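Local atomic coordinates of naphthalene dioxygenase large subunit (Rhodococcus sp., PDB entry 2B1X), a protein that serves as the large subunit of a Rieske-type dioxygenase, holding a [2Fe-2S] cluster in one domain and an iron ion in a second, Bet v 1-like domain. Residues 25-31 against 383-389; 64-68 against 326-330; 169-173 against 297-301; 393-397 against 419-425. One frame throughout, in Å; residues are numbered along the deposited sequence.

Contacts 2 and 3 are buried, their centres about 12 and 9 Å from the centre of the chain; those of contacts 1 and 4 lie about 24 and 20 Å out, where contact 4 is buried against the second subunit and contact 1, also touching it, is only partly buried. Contact 2 joins the Rieske and catalytic regions through a weak histidine bond and water bridges; contact 3 relies on a tyrosine hydroxyl and aliphatic packing. The two share the large antiparallel sheet and touch where Asn301 meets Trp326. Contact 1 combines a salt bridge with bridging waters, contact 4 is built round a glutamate, and they touch where Leu393, of strand 392-394 in the small sheet, packs on Ile28 and Ala25.

Contact 1: 25-31 against 383-389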
loop_
_atom_site.group_PDB
_atom_site.type_symbol
_atom_site.label_atom_id
_atom_site.label_comp_id
_atom_site.label_asym_id
_atom_site.label_seq_id
_atom_site.Cartn_x
_atom_site.Cartn_y
_atom_site.Cartn_z
ATOM N N ALA A 25 -9.748 26.516 -0.185
ATOM C CA ALA A 25 -8.907 25.435 0.320
ATOM C C ALA A 25 -9.091 24.122 -0.406
ATOM O O ALA A 25 -8.252 23.211 -0.289
ATOM C CB ALA A 25 -9.168 25.245 1.861
ATOM N N ALA A 26 -10.213 23.982 -1.119
ATOM C CA ALA A 26 -10.534 22.727 -1.759
ATOM C C ALA A 26 -9.546 22.373 -2.872
ATOM O O ALA A 26 -9.554 21.241 -3.355
ATOM C CB ALA A 26 -11.938 22.768 -2.319
ATOM N N ILE A 27 -8.679 23.305 -3.255
ATOM C CA ILE A 27 -7.777 23.046 -4.382
ATOM C C ILE A 27 -6.541 22.206 -4.048
ATOM O O ILE A 27 -5.876 21.727 -4.961
ATOM C CB ILE A 27 -7.341 24.343 -5.066
ATOM C CG1 ILE A 27 -6.380 25.113 -4.152
ATOM C CG2 ILE A 27 -8.555 25.168 -5.503
ATOM C CD1 ILE A 27 -5.599 26.186 -4.866
ATOM N N ILE A 28 -6.256 22.002 -2.763
ATOM C CA ILE A 28 -5.020 21.359 -2.351
ATOM C C ILE A 28 -4.987 19.827 -2.485
ATOM O O ILE A 28 -4.052 19.260 -3.072
ATOM C CB ILE A 28 -4.617 21.805 -0.907
ATOM C CG1 ILE A 28 -4.251 23.297 -0.896
ATOM C CG2 ILE A 28 -3.441 20.991 -0.401
ATOM C CD1 ILE A 28 -4.210 23.896 0.487
ATOM N N ASN A 29 -5.984 19.169 -1.916
ATOM C CA ASN A 29 -6.003 17.713 -1.864
ATOM C C ASN A 29 -7.417 17.209 -2.186
ATOM O O ASN A 29 -8.243 17.056 -1.288
ATOM C CB ASN A 29 -5.565 17.255 -0.469
ATOM C CG ASN A 29 -5.538 15.757 -0.326
ATOM O OD1 ASN A 29 -5.780 15.017 -1.301
ATOM N ND2 ASN A 29 -5.291 15.281 0.893
ATOM N N ASP A 30 -7.692 16.985 -3.462
ATOM C CA ASP A 30 -9.011 16.522 -3.907
ATOM C C ASP A 30 -8.908 15.662 -5.175
ATOM O O ASP A 30 -8.314 16.104 -6.142
ATOM C CB ASP A 30 -9.895 17.743 -4.160
ATOM C CG ASP A 30 -11.312 17.358 -4.472
ATOM O OD1 ASP A 30 -11.658 17.309 -5.671
ATOM O OD2 ASP A 30 -12.129 17.042 -3.592
ATOM N N PRO A 31 -9.516 14.460 -5.198
ATOM C CA PRO A 31 -9.392 13.567 -6.363
ATOM C C PRO A 31 -9.910 14.212 -7.670
ATOM O O PRO A 31 -9.272 14.046 -8.702
ATOM C CB PRO A 31 -10.246 12.348 -5.993
ATOM C CG PRO A 31 -10.429 12.415 -4.538
ATOM C CD PRO A 31 -10.365 13.874 -4.147
ATOM N N MET A 383 -5.953 18.984 4.857
ATOM C CA MET A 383 -6.732 19.541 3.759
ATOM C C MET A 383 -7.551 18.560 2.930
ATOM O O MET A 383 -8.251 18.993 1.996
ATOM C CB MET A 383 -5.874 20.428 2.838
ATOM C CG MET A 383 -5.429 21.798 3.431
ATOM S SD MET A 383 -6.668 22.888 4.207
ATOM C CE MET A 383 -8.094 22.458 3.279
ATOM N N GLY A 384 -7.449 17.258 3.246
ATOM C CA GLY A 384 -8.367 16.245 2.745
ATOM C C GLY A 384 -9.700 16.171 3.497
ATOM O O GLY A 384 -10.614 15.477 3.068
ATOM N N GLY A 385 -9.851 16.920 4.598
ATOM C CA GLY A 385 -11.115 16.899 5.318
ATOM C C GLY A 385 -12.199 17.731 4.617
ATOM O O GLY A 385 -11.936 18.860 4.148
ATOM N N GLN A 386 -13.419 17.194 4.565
ATOM C CA GLN A 386 -14.507 17.839 3.867
ATOM C C GLN A 386 -14.866 19.205 4.452
ATOM O O GLN A 386 -15.182 20.133 3.716
ATOM C CB GLN A 386 -15.737 16.908 3.812
ATOM C CG GLN A 386 -16.500 16.831 5.122
ATOM C CD GLN A 386 -17.635 15.845 5.110
ATOM O OE1 GLN A 386 -18.274 15.621 4.076
ATOM N NE2 GLN A 386 -17.881 15.236 6.267
ATOM N N PHE A 387 -14.791 19.349 5.771
ATOM C CA PHE A 387 -14.992 20.645 6.418
ATOM C C PHE A 387 -13.804 21.598 6.188
ATOM O O PHE A 387 -13.982 22.788 5.896
ATOM C CB PHE A 387 -15.234 20.466 7.920
ATOM C CG PHE A 387 -15.507 21.747 8.668
ATOM C CD1 PHE A 387 -16.695 22.452 8.496
ATOM C CD2 PHE A 387 -14.565 22.236 9.583
ATOM C CE1 PHE A 387 -16.947 23.658 9.223
ATOM C CE2 PHE A 387 -14.780 23.408 10.286
ATOM C CZ PHE A 387 -15.968 24.144 10.134
ATOM N N ALA A 388 -12.593 21.073 6.288
ATOM C CA ALA A 388 -11.407 21.867 6.002
ATOM C C ALA A 388 -11.497 22.513 4.588
ATOM O O ALA A 388 -11.111 23.680 4.367
ATOM C CB ALA A 388 -10.152 20.958 6.109
ATOM N N LYS A 389 -12.061 21.748 3.666
ATOM C CA LYS A 389 -12.121 22.083 2.245
ATOM C C LYS A 389 -13.097 23.212 1.945
ATOM O O LYS A 389 -13.018 23.800 0.873
ATOM C CB LYS A 389 -12.523 20.858 1.443
ATOM C CG LYS A 389 -11.358 19.911 1.040
ATOM C CD LYS A 389 -11.990 18.678 0.343
ATOM C CE LYS A 389 -11.018 17.949 -0.553
ATOM N NZ LYS A 389 -11.536 16.611 -0.899
HETATM O O HOH W 1 -8.044 20.518 -0.281
HETATM O O HOH W 2 -12.899 26.028 -0.408
#
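Lys389 NZ donates to Asp30 OD2 at 2.8 Å, a salt bridge that meets the carboxylate on its anti lone pair, away from the other oxygen. The lysine chain is extended beyond CG and runs past Ala26, meeting the aspartate side chain at about a right angle; Lys389 CE lies 3.0 Å from Asn29 O. As N-cap of helix 31-40, Asp30 accepts from Val33 N with OD1, so one carboxylate ties the helix start to the 383-389 loop. That loop leads into strand 392-394, which pairs antiparallel with strand 22-24, just ahead of 25-31. Between the loops, one water donates to Ala25 O and to Met383 O, both at 2.7 Å, and accepts from Asn29 N. A second donates to Lys389 O at 2.6 Å and accepts weakly from Ala26 N. On the apolar side, Met383 bends at chi2 and chi3 (-50° and -30°), which brings its CE to 3.3 Å from Ala25 CB, a tight carbon pair, while its CG rests against Ile28 CD1 at 3.8 Å. Asn29 ND2 passes Gly384 to reach Thr380 O. Farther round the loop, the backbone nitrogens of Phe387 and Ala388 bind Asp69 of the second subunit.

Contact 2: 64-68 against 326-330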
loop_
_atom_site.group_PDB
_atom_site.type_symbol
_atom_site.label_atom_id
_atom_site.label_comp_id
_atom_site.label_asym_id
_atom_site.label_seq_id
_atom_site.Cartn_x
_atom_site.Cartn_y
_atom_site.Cartn_z
ATOM N N ARG A 64 11.929 10.942 -18.649
ATOM C CA ARG A 64 11.286 11.999 -17.875
ATOM C C ARG A 64 9.788 12.035 -18.121
ATOM O O ARG A 64 9.293 11.246 -18.949
ATOM C CB ARG A 64 11.979 13.337 -18.139
ATOM C CG ARG A 64 13.456 13.297 -17.770
ATOM C CD ARG A 64 13.718 13.324 -16.233
ATOM N NE ARG A 64 15.084 12.959 -15.888
ATOM C CZ ARG A 64 16.142 13.780 -15.956
ATOM N NH1 ARG A 64 16.016 15.051 -16.367
ATOM N NH2 ARG A 64 17.338 13.330 -15.621
ATOM N N TYR A 65 9.054 12.915 -17.430
ATOM C CA TYR A 65 7.585 12.790 -17.386
ATOM C C TYR A 65 6.789 14.055 -17.640
ATOM O O TYR A 65 7.244 15.163 -17.311
ATOM C CB TYR A 65 7.141 12.286 -15.995
ATOM C CG TYR A 65 7.699 10.966 -15.669
ATOM C CD1 TYR A 65 8.998 10.820 -15.220
ATOM C CD2 TYR A 65 6.925 9.815 -15.873
ATOM C CE1 TYR A 65 9.531 9.536 -14.940
ATOM C CE2 TYR A 65 7.419 8.575 -15.567
ATOM C CZ TYR A 65 8.729 8.436 -15.114
ATOM O OH TYR A 65 9.204 7.160 -14.875
ATOM N N ILE A 66 5.595 13.877 -18.180
ATOM C CA ILE A 66 4.506 14.809 -17.933
ATOM C C ILE A 66 3.425 13.995 -17.296
ATOM O O ILE A 66 2.801 13.140 -17.948
ATOM C CB ILE A 66 4.035 15.561 -19.216
ATOM C CG1 ILE A 66 5.243 16.298 -19.858
ATOM C CG2 ILE A 66 2.924 16.526 -18.865
ATOM C CD1 ILE A 66 4.960 17.077 -21.158
ATOM N N SER A 67 3.229 14.231 -15.996
ATOM C CA SER A 67 2.377 13.398 -15.166
ATOM C C SER A 67 2.717 11.915 -15.366
ATOM O O SER A 67 3.861 11.563 -15.254
ATOM C CB SER A 67 0.887 13.729 -15.364
ATOM O OG SER A 67 0.687 15.122 -15.087
ATOM N N GLU A 68 1.738 11.062 -15.649
ATOM C CA GLU A 68 1.990 9.643 -15.818
ATOM C C GLU A 68 2.643 9.349 -17.183
ATOM O O GLU A 68 3.072 8.208 -17.439
ATOM C CB GLU A 68 0.661 8.831 -15.703
ATOM C CG GLU A 68 0.001 8.788 -14.316
ATOM C CD GLU A 68 -0.787 10.042 -13.979
ATOM O OE1 GLU A 68 -1.087 10.855 -14.869
ATOM O OE2 GLU A 68 -1.111 10.231 -12.793
ATOM N N TRP A 326 8.285 19.563 -8.953
ATOM C CA TRP A 326 7.332 19.023 -8.009
ATOM C C TRP A 326 6.463 18.138 -8.881
ATOM O O TRP A 326 5.473 18.589 -9.447
ATOM C CB TRP A 326 6.527 20.136 -7.311
ATOM C CG TRP A 326 7.358 21.256 -6.847
ATOM C CD1 TRP A 326 7.404 22.550 -7.366
ATOM C CD2 TRP A 326 8.310 21.219 -5.777
ATOM N NE1 TRP A 326 8.315 23.293 -6.656
ATOM C CE2 TRP A 326 8.867 22.511 -5.665
ATOM C CE3 TRP A 326 8.731 20.215 -4.870
ATOM C CZ2 TRP A 326 9.843 22.833 -4.716
ATOM C CZ3 TRP A 326 9.706 20.555 -3.902
ATOM C CH2 TRP A 326 10.252 21.870 -3.851
ATOM N N HIS A 327 6.872 16.881 -9.025
ATOM C CA HIS A 327 6.171 16.002 -9.964
ATOM C C HIS A 327 4.847 15.435 -9.403
ATOM O O HIS A 327 4.852 14.763 -8.389
ATOM C CB HIS A 327 7.080 14.869 -10.469
ATOM C CG HIS A 327 6.439 14.074 -11.541
ATOM N ND1 HIS A 327 6.091 12.748 -11.371
ATOM C CD2 HIS A 327 5.989 14.438 -12.764
ATOM C CE1 HIS A 327 5.495 12.316 -12.468
ATOM N NE2 HIS A 327 5.397 13.328 -13.314
ATOM N N PRO A 328 3.716 15.682 -10.065
ATOM C CA PRO A 328 2.422 15.210 -9.544
ATOM C C PRO A 328 2.160 13.684 -9.644
ATOM O O PRO A 328 2.119 13.084 -10.756
ATOM C CB PRO A 328 1.396 15.965 -10.411
ATOM C CG PRO A 328 2.082 16.130 -11.723
ATOM C CD PRO A 328 3.564 16.418 -11.345
ATOM N N LEU A 329 1.912 13.074 -8.492
ATOM C CA LEU A 329 1.696 11.620 -8.439
ATOM C C LEU A 329 0.221 11.336 -8.097
ATOM O O LEU A 329 -0.338 10.322 -8.511
ATOM C CB LEU A 329 2.627 10.989 -7.404
ATOM C CG LEU A 329 4.088 10.784 -7.790
ATOM C CD1 LEU A 329 4.824 10.047 -6.658
ATOM C CD2 LEU A 329 4.185 9.988 -9.114
ATOM N N GLY A 330 -0.397 12.228 -7.323
ATOM C CA GLY A 330 -1.820 12.110 -6.988
ATOM C C GLY A 330 -2.192 13.365 -6.192
ATOM O O GLY A 330 -1.328 14.279 -6.026
HETATM O O HOH W 3 -0.603 12.594 -11.696
HETATM O O HOH W 4 0.271 9.024 -10.649
#
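With CG anti to the backbone N (chi1 -173°), His327 sends its imidazole from strand 318-330 towards the end of strand 60-66, where Ser67, in a positive-phi turn (49°) off the strand, presents its carbonyl. His327 NE2 donates to Ser67 O at 3.0 Å; the oxygen lies in the imidazole plane at the ring edge, yet the bond is weak, with an angle of only 130° at the hydrogen. The same NE2 is 3.4 Å from Tyr65 CB, and the two rings meet obliquely, centroids 5.4 Å apart. The phenol end of Tyr65 leads elsewhere, to Asp127 of the small subunit. Beside the histidine, Pro328 CG packs on Ser67 OG at 3.8 Å. Glu68 curls back so that its OE2 accepts from two waters: one bridges to Pro328 O, the other to Leu329 O at 2.6 Å. Leu329 and Gly330 form a classic beta bulge opposite Lys333 of strand 333-343, and Glu68 OE1 is held by Arg38. Where the Rieske region thus meets the catalytic sheet, no backbone hydrogen bond joins the two segments directly: two water bridges and one weak imidazole bond carry the polar contact, the latter consistent with a proton on NE2.

Contact 3: 169-173 against 297-301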
loop_
_atom_site.group_PDB
_atom_site.type_symbol
_atom_site.label_atom_id
_atom_site.label_comp_id
_atom_site.label_asym_id
_atom_site.label_seq_id
_atom_site.Cartn_x
_atom_site.Cartn_y
_atom_site.Cartn_z
ATOM N N TYR A 169 5.375 31.756 -23.801
ATOM C CA TYR A 169 4.932 31.243 -22.504
ATOM C C TYR A 169 5.787 31.768 -21.349
ATOM O O TYR A 169 5.270 32.121 -20.275
ATOM C CB TYR A 169 4.959 29.721 -22.551
ATOM C CG TYR A 169 4.522 29.002 -21.292
ATOM C CD1 TYR A 169 3.181 28.818 -21.007
ATOM C CD2 TYR A 169 5.459 28.486 -20.413
ATOM C CE1 TYR A 169 2.775 28.123 -19.845
ATOM C CE2 TYR A 169 5.063 27.799 -19.254
ATOM C CZ TYR A 169 3.720 27.615 -18.992
ATOM O OH TYR A 169 3.316 26.913 -17.873
ATOM N N LEU A 170 7.094 31.816 -21.561
ATOM C CA LEU A 170 7.989 32.342 -20.551
ATOM C C LEU A 170 7.827 33.868 -20.499
ATOM O O LEU A 170 7.769 34.474 -19.403
ATOM C CB LEU A 170 9.428 31.908 -20.838
ATOM C CG LEU A 170 9.641 30.375 -20.796
ATOM C CD1 LEU A 170 11.057 30.072 -21.243
ATOM C CD2 LEU A 170 9.342 29.733 -19.427
ATOM N N GLY A 171 7.694 34.485 -21.684
ATOM C CA GLY A 171 7.471 35.917 -21.755
ATOM C C GLY A 171 8.515 36.715 -20.995
ATOM O O GLY A 171 9.728 36.508 -21.168
ATOM N N ASP A 172 8.046 37.631 -20.142
ATOM C CA ASP A 172 8.920 38.542 -19.424
ATOM C C ASP A 172 9.825 37.827 -18.417
ATOM O O ASP A 172 10.847 38.371 -17.995
ATOM C CB ASP A 172 8.085 39.598 -18.703
ATOM C CG ASP A 172 7.543 40.679 -19.648
ATOM O OD1 ASP A 172 8.031 40.823 -20.786
ATOM O OD2 ASP A 172 6.610 41.446 -19.318
ATOM N N LEU A 173 9.444 36.609 -18.030
ATOM C CA LEU A 173 10.284 35.800 -17.160
ATOM C C LEU A 173 11.672 35.536 -17.739
ATOM O O LEU A 173 12.632 35.390 -16.984
ATOM C CB LEU A 173 9.600 34.485 -16.820
ATOM C CG LEU A 173 9.684 33.863 -15.431
ATOM C CD1 LEU A 173 10.320 32.482 -15.496
ATOM C CD2 LEU A 173 10.277 34.719 -14.306
ATOM N N THR A 297 9.185 30.244 -9.366
ATOM C CA THR A 297 8.582 29.082 -9.988
ATOM C C THR A 297 8.246 29.446 -11.411
ATOM O O THR A 297 7.683 30.517 -11.679
ATOM C CB THR A 297 7.317 28.673 -9.209
ATOM O OG1 THR A 297 7.731 28.106 -7.964
ATOM C CG2 THR A 297 6.556 27.561 -9.935
ATOM N N VAL A 298 8.651 28.567 -12.318
ATOM C CA VAL A 298 8.156 28.577 -13.681
ATOM C C VAL A 298 6.873 27.714 -13.757
ATOM O O VAL A 298 6.910 26.487 -13.635
ATOM C CB VAL A 298 9.218 28.023 -14.668
ATOM C CG1 VAL A 298 8.728 28.152 -16.095
ATOM C CG2 VAL A 298 10.543 28.778 -14.483
ATOM N N PHE A 299 5.735 28.355 -13.932
ATOM C CA PHE A 299 4.476 27.613 -13.943
ATOM C C PHE A 299 4.515 26.476 -14.962
ATOM O O PHE A 299 5.008 26.671 -16.071
ATOM C CB PHE A 299 3.325 28.540 -14.296
ATOM C CG PHE A 299 1.997 27.930 -14.083
ATOM C CD1 PHE A 299 1.304 28.135 -12.885
ATOM C CD2 PHE A 299 1.411 27.164 -15.090
ATOM C CE1 PHE A 299 0.050 27.559 -12.679
ATOM C CE2 PHE A 299 0.140 26.553 -14.889
ATOM C CZ PHE A 299 -0.529 26.756 -13.688
ATOM N N PRO A 300 3.983 25.301 -14.624
ATOM C CA PRO A 300 3.412 25.008 -13.296
ATOM C C PRO A 300 4.382 24.595 -12.180
ATOM O O PRO A 300 4.201 25.099 -11.054
ATOM C CB PRO A 300 2.431 23.857 -13.574
ATOM C CG PRO A 300 3.001 23.174 -14.851
ATOM C CD PRO A 300 3.838 24.175 -15.577
ATOM N N ASN A 301 5.335 23.704 -12.443
ATOM C CA ASN A 301 5.912 22.914 -11.334
ATOM C C ASN A 301 7.444 22.828 -11.374
ATOM O O ASN A 301 8.023 21.885 -10.847
ATOM C CB ASN A 301 5.297 21.499 -11.289
ATOM C CG ASN A 301 5.747 20.623 -12.472
ATOM O OD1 ASN A 301 6.030 21.136 -13.546
ATOM N ND2 ASN A 301 5.839 19.314 -12.260
#
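Tyr169 OH donates to Phe299 O across a very short 2.5 Å, a length so short that it is doubtful in detail. The contact lies in the catalytic domain, of the Bet v 1-like fold, where the end of helix 166-170 meets the large antiparallel sheet at the end of its inner strand 293-298. The carbonyl oxygen lies in the plane of the phenol ring, at its edge, and Tyr169 OH sits in the plane of the Phe299 ring, 3.4 Å from Phe299 CD2. A chi1 of -180° swings the phenol away from its own backbone N, and the side chain reaches out from the helix to this spot. Beside it Val298 takes two leucines, one on each methyl: Leu170 CD2 meets Val298 CG1 at 3.7 Å, and Leu173 CD1 meets Val298 CG2 at 3.8 Å, both pairs crossing at a slant. Leu173 follows the turn at Gly171, the first residue to leave helical angles, with positive phi; Leu173 N still bonds to Leu170 O. One step outward, His249 ties the halves together, accepting from Phe299 N with ND1 and donating from NE2 to Tyr169 O, while its ring meets that of Tyr169 edge-to-face. Phe299 in turn packs among Phe427, Tyr430, Trp431 and Leu434 of helix 422-436. A cis peptide bond precedes Pro300, whose CD comes within 3.6 Å of Tyr169 OH, and Pro300 CB lies 3.7 Å above one face of the Phe299 ring, offset toward the rim.

Contact 4: 393-397 against 419-425; sequences LNYQM and YAEANQR
Glu421 OE1 accepts from Met397 N at 3.0 Å, a fairly straight bond (154° at the hydrogen) that reaches the oxygen on its anti side, 26° out of the carboxylate plane. The glutamate occupies the N-cap position of helix 422-436, facing an Asx turn in which Asn394 OD1 accepts from Gln396 N at 3.0 Å, the donor above the carbonyl plane. Asn394 ND2 also donates to Gln396 OE1, and a water donates to Asn394 OD1 and Glu421 OE1, though not all the acceptors near it can be served at once. Glu421 OE2 forms a salt bridge with Arg91 and a hydrogen bond with His90 of the second subunit, residues of that chain's [2Fe-2S] pocket, as fits a Rieske oxygenase assembly, where one subunit's cluster faces its neighbour's iron site. Apolar packing falls to Tyr395 and Met397. The tyrosine side chain packs against the first helical turn, Tyr395 CE2 3.4 Å from Gln424 CB and Tyr395 CB 3.7 Å from Arg425 CG, with Glu421 CB at the ring edge; its hydroxyl goes on to Asp208. Met397 runs along 419-421 and bends at chi3 (-81°), its SD 4.1 Å from Tyr419 CB. Separately, Met397 SD comes within 3.3 Å of Ala420 N.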
loop_
_atom_site.group_PDB
_atom_site.type_symbol
_atom_site.label_atom_id
_atom_site.label_comp_id
_atom_site.label_asym_id
_atom_site.label_seq_id
_atom_site.Cartn_x
_atom_site.Cartn_y
_atom_site.Cartn_z
ATOM N N LEU A 393 -7.774 29.705 1.903
ATOM C CA LEU A 393 -6.376 30.011 2.199
ATOM C C LEU A 393 -6.199 31.535 2.255
ATOM O O LEU A 393 -6.820 32.248 1.458
ATOM C CB LEU A 393 -5.516 29.418 1.098
ATOM C CG LEU A 393 -5.659 27.909 0.861
ATOM C CD1 LEU A 393 -4.865 27.455 -0.389
ATOM C CD2 LEU A 393 -5.255 27.079 2.100
ATOM N N ASN A 394 -5.365 32.039 3.185
ATOM C CA ASN A 394 -5.216 33.466 3.332
ATOM C C ASN A 394 -3.977 33.944 2.557
ATOM O O ASN A 394 -2.834 33.639 2.921
ATOM C CB ASN A 394 -5.174 33.872 4.836
ATOM C CG ASN A 394 -5.123 35.402 5.053
ATOM O OD1 ASN A 394 -4.161 36.063 4.666
ATOM N ND2 ASN A 394 -6.148 35.949 5.729
ATOM N N TYR A 395 -4.227 34.691 1.481
ATOM C CA TYR A 395 -3.175 35.307 0.726
ATOM C C TYR A 395 -3.218 36.847 0.852
ATOM O O TYR A 395 -2.861 37.582 -0.101
ATOM C CB TYR A 395 -3.304 34.858 -0.735
ATOM C CG TYR A 395 -2.835 33.425 -0.929
ATOM C CD1 TYR A 395 -3.759 32.399 -1.106
ATOM C CD2 TYR A 395 -1.455 33.101 -0.958
ATOM C CE1 TYR A 395 -3.340 31.092 -1.278
ATOM C CE2 TYR A 395 -1.035 31.768 -1.159
ATOM C CZ TYR A 395 -1.994 30.788 -1.299
ATOM O OH TYR A 395 -1.640 29.483 -1.472
ATOM N N GLN A 396 -3.628 37.325 2.032
ATOM C CA GLN A 396 -3.864 38.758 2.216
ATOM C C GLN A 396 -2.638 39.623 2.568
ATOM O O GLN A 396 -2.784 40.801 2.896
ATOM C CB GLN A 396 -4.931 38.992 3.289
ATOM C CG GLN A 396 -6.289 38.294 3.010
ATOM C CD GLN A 396 -7.352 38.750 3.996
ATOM O OE1 GLN A 396 -7.089 38.859 5.199
ATOM N NE2 GLN A 396 -8.558 38.994 3.494
ATOM N N MET A 397 -1.452 39.045 2.539
ATOM C CA MET A 397 -0.241 39.810 2.856
ATOM C C MET A 397 -0.076 40.992 1.897
ATOM O O MET A 397 0.162 40.813 0.698
ATOM C CB MET A 397 0.989 38.898 2.803
ATOM C CG MET A 397 2.246 39.542 3.364
ATOM S SD MET A 397 3.637 38.476 3.138
ATOM C CE MET A 397 3.429 37.395 4.487
ATOM N N TYR A 419 8.316 40.368 1.346
ATOM C CA TYR A 419 7.227 39.857 2.159
ATOM C C TYR A 419 5.924 40.270 1.452
ATOM O O TYR A 419 5.401 41.343 1.681
ATOM C CB TYR A 419 7.245 40.415 3.607
ATOM C CG TYR A 419 8.281 39.799 4.519
ATOM C CD1 TYR A 419 8.889 40.573 5.512
ATOM C CD2 TYR A 419 8.694 38.453 4.368
ATOM C CE1 TYR A 419 9.878 40.021 6.364
ATOM C CE2 TYR A 419 9.678 37.891 5.204
ATOM C CZ TYR A 419 10.270 38.695 6.207
ATOM O OH TYR A 419 11.248 38.187 7.051
ATOM N N ALA A 420 5.457 39.433 0.549
ATOM C CA ALA A 420 4.195 39.681 -0.139
ATOM C C ALA A 420 3.667 38.333 -0.590
ATOM O O ALA A 420 4.391 37.337 -0.522
ATOM C CB ALA A 420 4.374 40.619 -1.326
ATOM N N GLU A 421 2.403 38.303 -1.005
ATOM C CA GLU A 421 1.781 37.085 -1.520
ATOM C C GLU A 421 1.154 37.328 -2.897
ATOM O O GLU A 421 0.292 36.538 -3.373
ATOM C CB GLU A 421 0.788 36.491 -0.507
ATOM C CG GLU A 421 1.492 35.817 0.667
ATOM C CD GLU A 421 0.608 35.518 1.874
ATOM O OE1 GLU A 421 -0.379 36.251 2.102
ATOM O OE2 GLU A 421 0.934 34.545 2.615
ATOM N N ALA A 422 1.602 38.401 -3.553
ATOM C CA ALA A 422 1.167 38.720 -4.924
ATOM C C ALA A 422 1.579 37.637 -5.941
ATOM O O ALA A 422 0.789 37.264 -6.839
ATOM C CB ALA A 422 1.669 40.103 -5.361
ATOM N N ASN A 423 2.788 37.107 -5.791
ATOM C CA ASN A 423 3.245 36.001 -6.648
ATOM C C ASN A 423 2.413 34.731 -6.516
ATOM O O ASN A 423 2.025 34.146 -7.537
ATOM C CB ASN A 423 4.718 35.687 -6.420
ATOM C CG ASN A 423 5.614 36.794 -6.887
ATOM O OD1 ASN A 423 5.133 37.828 -7.428
ATOM N ND2 ASN A 423 6.952 36.609 -6.692
ATOM N N GLN A 424 2.128 34.314 -5.287
ATOM C CA GLN A 424 1.277 33.124 -5.054
ATOM C C GLN A 424 -0.134 33.317 -5.635
ATOM O O GLN A 424 -0.721 32.388 -6.196
ATOM C CB GLN A 424 1.180 32.789 -3.559
ATOM C CG GLN A 424 2.529 32.443 -2.861
ATOM C CD GLN A 424 3.321 33.645 -2.298
ATOM O OE1 GLN A 424 3.438 34.687 -2.940
ATOM N NE2 GLN A 424 3.879 33.472 -1.101
ATOM N N ARG A 425 -0.645 34.550 -5.526
ATOM C CA ARG A 425 -1.966 34.877 -6.045
ATOM C C ARG A 425 -2.029 34.794 -7.568
ATOM O O ARG A 425 -3.008 34.306 -8.118
ATOM C CB ARG A 425 -2.354 36.288 -5.605
ATOM C CG ARG A 425 -2.903 36.324 -4.140
ATOM C CD ARG A 425 -3.807 37.522 -3.902
ATOM N NE ARG A 425 -2.930 38.629 -3.843
ATOM C CZ ARG A 425 -2.962 39.728 -4.570
ATOM N NH1 ARG A 425 -3.914 40.003 -5.464
ATOM N NH2 ARG A 425 -1.999 40.590 -4.349
HETATM O O HOH W 5 -1.257 36.080 4.661
#